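Local coordinates for protein putative methylthioribose-1-phosphate isomerase (Pyrococcus horikoshii OT3, PDB 6A34) that probably catalyses the isomerisation of methylthioribose-1-phosphate to methylthioribulose-1-phosphate in the methionine salvage pathway, at residues A[91-94]-A[95-99]; A[118-121]-A[122-125]. One frame throughout, in Å; residues are numbered along the deposited sequence.

Both contacts lie at helix ends, one with a side-chain bond along the last turns, the other a turn just past the end. Contact 1 closes helix 82-97; contact 2 follows helix 104-119, the next helix in the chain, and leads into helix 125-157. Their centres lie 20 Å apart, with about 8 Å between nearest atoms, so they do not touch. Helix 104-119 connects them, since residues from its first turns to beyond its middle pack on contact 1 and its last turn enters contact 2. Contact 1 is close to a probable substrate residue: the side chain of Asn98 is about 9 Å from that of Arg100, two positions on and predicted to bind substrate. Contact 2 lies away from the annotated sites.

Contact 1: A[91-94]-A[95-99]; sequences KAYE and ILKNT
The last turns of helix 82-97 are bridged by a bond between side chains four residues apart, in which Lys97 NZ donates to Tyr93 OH over 2.9 Å. With CG anti to the backbone N in both residues (chi1 163° in Tyr93, -165° in Lys97), ring and lysine chain leave the same flank of the helix, and the lysine runs extended to the phenol end of the ring. Its CD lies 3.9 Å from Tyr93 CE2, so the methylenes pack beside the ring before the ammonium meets the hydroxyl. Tyr93 OH is also hydrogen-bonded to Asn111 of helix 104-119, which gives the hydroxyl of the buried Tyr93 two polar partners and ties the helices together. Glu94 lies alongside Lys97, but its OE1 stays 4.4 Å from Lys97 NZ, beyond a salt bridge. Beneath the side chains runs the i to i+4 ladder of an alpha-helix, from Ile95 N to Lys91 O (3.0 Å) through to Asn98 N and Glu94 O (3.2 Å). Asn98 is the first residue to leave helical geometry, and just beyond it Thr99 OG1 turns back to donate to Leu96 O over 2.8 Å. Leu96 and Ala92 both rest on Leu70 of helix 59-76.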
ATOM      1  N   LYS A  91     -10.269 -34.223  26.086  1.00 42.02           N
ATOM      2  CA  LYS A  91     -11.117 -33.865  24.949  1.00 45.08           C
ATOM      3  C   LYS A  91     -11.060 -32.350  24.695  1.00 46.85           C
ATOM      4  O   LYS A  91     -10.936 -31.910  23.551  1.00 47.27           O
ATOM      5  CB  LYS A  91     -12.572 -34.274  25.157  1.00 49.59           C
ATOM      6  CG  LYS A  91     -12.899 -35.703  24.749  1.00 60.33           C
ATOM      7  CD  LYS A  91     -14.336 -36.106  25.085  1.00 64.52           C
ATOM      8  CE  LYS A  91     -14.668 -37.524  24.658  1.00 64.84           C
ATOM      9  NZ  LYS A  91     -13.678 -38.497  25.183  1.00 62.34           N
ATOM     10  N   ALA A  92     -11.142 -31.555  25.769  1.00 44.73           N
ATOM     11  CA  ALA A  92     -11.197 -30.123  25.649  1.00 45.62           C
ATOM     12  C   ALA A  92      -9.847 -29.578  25.134  1.00 40.88           C
ATOM     13  O   ALA A  92      -9.814 -28.658  24.327  1.00 36.50           O
ATOM     14  CB  ALA A  92     -11.609 -29.526  26.973  1.00 46.47           C
ATOM     15  N   TYR A  93      -8.745 -30.156  25.607  1.00 40.06           N
ATOM     16  CA  TYR A  93      -7.406 -29.825  25.144  1.00 46.60           C
ATOM     17  C   TYR A  93      -7.302 -29.995  23.625  1.00 49.26           C
ATOM     18  O   TYR A  93      -6.796 -29.110  22.947  1.00 45.75           O
ATOM     19  CB  TYR A  93      -6.370 -30.688  25.857  1.00 46.13           C
ATOM     20  CG  TYR A  93      -5.008 -30.734  25.216  1.00 48.82           C
ATOM     21  CD1 TYR A  93      -4.058 -29.764  25.485  1.00 48.68           C
ATOM     22  CD2 TYR A  93      -4.664 -31.758  24.340  1.00 54.81           C
ATOM     23  CE1 TYR A  93      -2.794 -29.806  24.911  1.00 54.33           C
ATOM     24  CE2 TYR A  93      -3.416 -31.799  23.734  1.00 57.05           C
ATOM     25  CZ  TYR A  93      -2.472 -30.825  24.026  1.00 56.44           C
ATOM     26  OH  TYR A  93      -1.228 -30.877  23.460  1.00 59.67           O
ATOM     27  N   GLU A  94      -7.801 -31.130  23.125  1.00 51.36           N
ATOM     28  CA  GLU A  94      -7.768 -31.493  21.712  1.00 54.64           C
ATOM     29  C   GLU A  94      -8.649 -30.562  20.873  1.00 51.92           C
ATOM     30  O   GLU A  94      -8.241 -30.152  19.797  1.00 52.24           O
ATOM     31  CB  GLU A  94      -8.221 -32.940  21.494  1.00 57.98           C
ATOM     32  CG  GLU A  94      -7.157 -33.959  21.847  1.00 61.66           C
ATOM     33  CD  GLU A  94      -5.917 -33.895  20.971  1.00 73.13           C
ATOM     34  OE1 GLU A  94      -4.798 -33.860  21.538  1.00 76.64           O
ATOM     35  OE2 GLU A  94      -6.072 -33.877  19.721  1.00 75.19           O
ATOM     36  N   ILE A  95      -9.862 -30.274  21.338  1.00 47.25           N
ATOM     37  CA  ILE A  95     -10.745 -29.370  20.621  1.00 44.58           C
ATOM     38  C   ILE A  95     -10.046 -28.014  20.412  1.00 49.56           C
ATOM     39  O   ILE A  95     -10.097 -27.419  19.335  1.00 51.79           O
ATOM     40  CB  ILE A  95     -12.091 -29.254  21.356  1.00 47.23           C
ATOM     41  CG1 ILE A  95     -12.908 -30.544  21.204  1.00 52.07           C
ATOM     42  CG2 ILE A  95     -12.871 -28.037  20.886  1.00 48.83           C
ATOM     43  CD1 ILE A  95     -14.261 -30.553  21.930  1.00 51.29           C
ATOM     44  N   LEU A  96      -9.345 -27.532  21.436  1.00 49.40           N
ATOM     45  CA  LEU A  96      -8.770 -26.211  21.400  1.00 47.05           C
ATOM     46  C   LEU A  96      -7.453 -26.216  20.603  1.00 55.85           C
ATOM     47  O   LEU A  96      -7.088 -25.198  19.955  1.00 50.95           O
ATOM     48  CB  LEU A  96      -8.588 -25.738  22.846  1.00 45.91           C
ATOM     49  CG  LEU A  96      -9.895 -25.451  23.584  1.00 44.10           C
ATOM     50  CD1 LEU A  96      -9.704 -25.434  25.089  1.00 39.98           C
ATOM     51  CD2 LEU A  96     -10.493 -24.143  23.097  1.00 44.10           C
ATOM     52  N   LYS A  97      -6.744 -27.350  20.650  1.00 56.09           N
ATOM     53  CA  LYS A  97      -5.482 -27.525  19.942  1.00 61.18           C
ATOM     54  C   LYS A  97      -5.709 -27.371  18.431  1.00 65.33           C
ATOM     55  O   LYS A  97      -4.921 -26.701  17.756  1.00 69.08           O
ATOM     56  CB  LYS A  97      -4.880 -28.893  20.281  1.00 63.72           C
ATOM     57  CG  LYS A  97      -3.420 -29.074  19.898  1.00 65.17           C
ATOM     58  CD  LYS A  97      -2.951 -30.497  20.038  1.00 69.50           C
ATOM     59  CE  LYS A  97      -1.443 -30.593  20.088  1.00 75.10           C
ATOM     60  NZ  LYS A  97      -0.990 -31.831  20.767  1.00 79.29           N
ATOM     61  N   ASN A  98      -6.813 -27.951  17.931  1.00 66.22           N
ATOM     62  CA  ASN A  98      -7.107 -28.117  16.495  1.00 64.33           C
ATOM     63  C   ASN A  98      -8.004 -26.975  15.988  1.00 61.42           C
ATOM     64  O   ASN A  98      -8.977 -27.198  15.282  1.00 57.44           O
ATOM     65  CB  ASN A  98      -7.729 -29.493  16.229  1.00 61.44           C
ATOM     66  CG  ASN A  98      -6.925 -30.626  16.840  1.00 73.02           C
ATOM     67  OD1 ASN A  98      -7.477 -31.490  17.522  1.00 83.20           O
ATOM     68  ND2 ASN A  98      -5.619 -30.630  16.626  1.00 68.76           N
ATOM     69  N   THR A  99      -7.683 -25.741  16.375  1.00 61.96           N
ATOM     70  CA  THR A  99      -8.378 -24.576  15.849  1.00 64.55           C
ATOM     71  C   THR A  99      -7.494 -23.963  14.760  1.00 68.13           C
ATOM     72  O   THR A  99      -7.886 -23.877  13.599  1.00 63.71           O
ATOM     73  CB  THR A  99      -8.745 -23.595  16.968  1.00 60.26           C
ATOM     74  OG1 THR A  99      -7.615 -23.460  17.830  1.00 60.01           O
ATOM     75  CG2 THR A  99      -9.962 -24.036  17.756  1.00 62.06           C
TER

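Contact 2: A[118-121]-A[122-125]; sequences EEHS and EDPL
A histidine and an aspartate three residues apart clasp a single beta turn by two bonds at once, one between side chains and one between backbones. His120 ND1 donates to Asp123 OD2 over 2.7 Å, at an N-H...O angle of 159°. The oxygen lies at the ring edge, in the imidazole plane, whereas the carboxylate stands almost perpendicular to the ring, its plane turned 86° from it. OD2 is met on its syn side, by a donor out of the carboxylate plane. Both side chains have CG anti to the carbonyl carbon (chi1 -74° in His120), which brings them together over the turn. Below them Asp123 N donates to His120 O over 2.9 Å, closing a type I turn from His120 to Asp123. The carboxylate would probably favour a protonated imidazole. An alanine in place of Asp123 is likely to leave His120 ND1 without its acceptor and the imidazole freer to rotate. Ser121 adds a weak tie back to the preceding helix, its OG donating to Glu118 O over 3.3 Å. Lys82, the first residue of helix 82-97, donates to the carbonyl oxygens of both Ser121 and Asp123, pinning the turn from outside. The whole unit joins the end of helix 104-119 to the start of helix 125-157, with Pro124 as N-cap residue and the side chains of His120 and Asp123 both resting on Leu131 of that second helix.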
ATOM      1  N   GLU A 118      -1.039 -33.163  34.342  1.00 47.01           N
ATOM      2  CA  GLU A 118      -0.344 -34.493  34.381  1.00 48.82           C
ATOM      3  C   GLU A 118       0.617 -34.627  35.586  1.00 49.83           C
ATOM      4  O   GLU A 118       0.755 -35.687  36.202  1.00 52.38           O
ATOM      5  CB  GLU A 118       0.430 -34.691  33.079  1.00 49.89           C
ATOM      6  CG  GLU A 118      -0.469 -34.797  31.850  1.00 53.30           C
ATOM      7  CD  GLU A 118       0.232 -35.070  30.525  1.00 57.26           C
ATOM      8  OE1 GLU A 118       1.453 -34.786  30.411  1.00 54.21           O
ATOM      9  OE2 GLU A 118      -0.448 -35.583  29.605  1.00 62.31           O
ATOM     10  N   GLU A 119       1.294 -33.533  35.915  1.00 47.79           N
ATOM     11  CA  GLU A 119       2.193 -33.438  37.039  1.00 49.76           C
ATOM     12  C   GLU A 119       1.413 -33.483  38.371  1.00 48.63           C
ATOM     13  O   GLU A 119       1.954 -33.813  39.426  1.00 39.37           O
ATOM     14  CB  GLU A 119       2.951 -32.119  36.895  1.00 53.27           C
ATOM     15  CG  GLU A 119       4.199 -32.023  37.743  1.00 71.40           C
ATOM     16  CD  GLU A 119       5.470 -32.296  36.958  1.00 86.55           C
ATOM     17  OE1 GLU A 119       5.598 -31.750  35.827  1.00 82.39           O
ATOM     18  OE2 GLU A 119       6.326 -33.055  37.474  1.00 94.42           O
ATOM     19  N   HIS A 120       0.141 -33.074  38.342  1.00 46.88           N
ATOM     20  CA  HIS A 120      -0.650 -32.941  39.550  1.00 46.07           C
ATOM     21  C   HIS A 120      -1.858 -33.892  39.494  1.00 41.49           C
ATOM     22  O   HIS A 120      -2.807 -33.706  40.224  1.00 43.80           O
ATOM     23  CB  HIS A 120      -1.033 -31.464  39.735  1.00 45.95           C
ATOM     24  CG  HIS A 120       0.095 -30.608  40.192  1.00 50.57           C
ATOM     25  ND1 HIS A 120       0.221 -30.200  41.501  1.00 50.59           N
ATOM     26  CD2 HIS A 120       1.152 -30.087  39.531  1.00 52.86           C
ATOM     27  CE1 HIS A 120       1.308 -29.463  41.626  1.00 52.43           C
ATOM     28  NE2 HIS A 120       1.902 -29.386  40.435  1.00 48.87           N
ATOM     29  N   SER A 121      -1.809 -34.910  38.629  1.00 39.67           N
ATOM     30  CA  SER A 121      -2.996 -35.742  38.315  1.00 43.92           C
ATOM     31  C   SER A 121      -3.461 -36.511  39.564  1.00 45.89           C
ATOM     32  O   SER A 121      -4.599 -36.942  39.600  1.00 42.95           O
ATOM     33  CB  SER A 121      -2.732 -36.711  37.173  1.00 38.90           C
ATOM     34  OG  SER A 121      -1.659 -37.588  37.524  1.00 40.66           O
ATOM     35  N   GLU A 122      -2.572 -36.667  40.558  1.00 46.81           N
ATOM     36  CA  GLU A 122      -2.862 -37.386  41.783  1.00 52.21           C
ATOM     37  C   GLU A 122      -3.344 -36.448  42.893  1.00 50.66           C
ATOM     38  O   GLU A 122      -3.723 -36.916  43.947  1.00 47.99           O
ATOM     39  CB  GLU A 122      -1.637 -38.175  42.236  1.00 54.53           C
ATOM     40  CG  GLU A 122      -1.282 -39.284  41.263  1.00 67.70           C
ATOM     41  CD  GLU A 122      -0.912 -40.601  41.922  1.00 82.15           C
ATOM     42  OE1 GLU A 122       0.283 -40.965  41.872  1.00 90.59           O
ATOM     43  OE2 GLU A 122      -1.823 -41.267  42.478  1.00 88.62           O
ATOM     44  N   ASP A 123      -3.349 -35.133  42.660  1.00 50.13           N
ATOM     45  CA  ASP A 123      -3.873 -34.187  43.645  1.00 43.60           C
ATOM     46  C   ASP A 123      -5.392 -34.339  43.730  1.00 39.77           C
ATOM     47  O   ASP A 123      -6.019 -34.939  42.858  1.00 38.56           O
ATOM     48  CB  ASP A 123      -3.460 -32.755  43.290  1.00 49.87           C
ATOM     49  CG  ASP A 123      -1.968 -32.471  43.394  1.00 49.67           C
ATOM     50  OD1 ASP A 123      -1.208 -33.397  43.733  1.00 46.84           O
ATOM     51  OD2 ASP A 123      -1.591 -31.321  43.143  1.00 50.24           O
ATOM     52  N   PRO A 124      -6.057 -33.805  44.776  1.00 40.75           N
ATOM     53  CA  PRO A 124      -7.522 -33.784  44.798  1.00 38.03           C
ATOM     54  C   PRO A 124      -8.090 -33.027  43.580  1.00 41.51           C
ATOM     55  O   PRO A 124      -7.492 -32.066  43.086  1.00 41.60           O
ATOM     56  CB  PRO A 124      -7.854 -33.045  46.103  1.00 36.47           C
ATOM     57  CG  PRO A 124      -6.608 -33.177  46.954  1.00 37.22           C
ATOM     58  CD  PRO A 124      -5.453 -33.190  45.971  1.00 37.73           C
ATOM     59  N   LEU A 125      -9.258 -33.454  43.108  1.00 40.01           N
ATOM     60  CA  LEU A 125      -9.854 -32.915  41.905  1.00 38.13           C
ATOM     61  C   LEU A 125     -10.126 -31.407  42.043  1.00 39.85           C
ATOM     62  O   LEU A 125      -9.990 -30.678  41.056  1.00 36.42           O
ATOM     63  CB  LEU A 125     -11.133 -33.689  41.588  1.00 35.98           C
ATOM     64  CG  LEU A 125     -11.956 -33.096  40.449  1.00 36.56           C
ATOM     65  CD1 LEU A 125     -11.115 -33.042  39.193  1.00 38.17           C
ATOM     66  CD2 LEU A 125     -13.242 -33.889  40.212  1.00 36.62           C
TER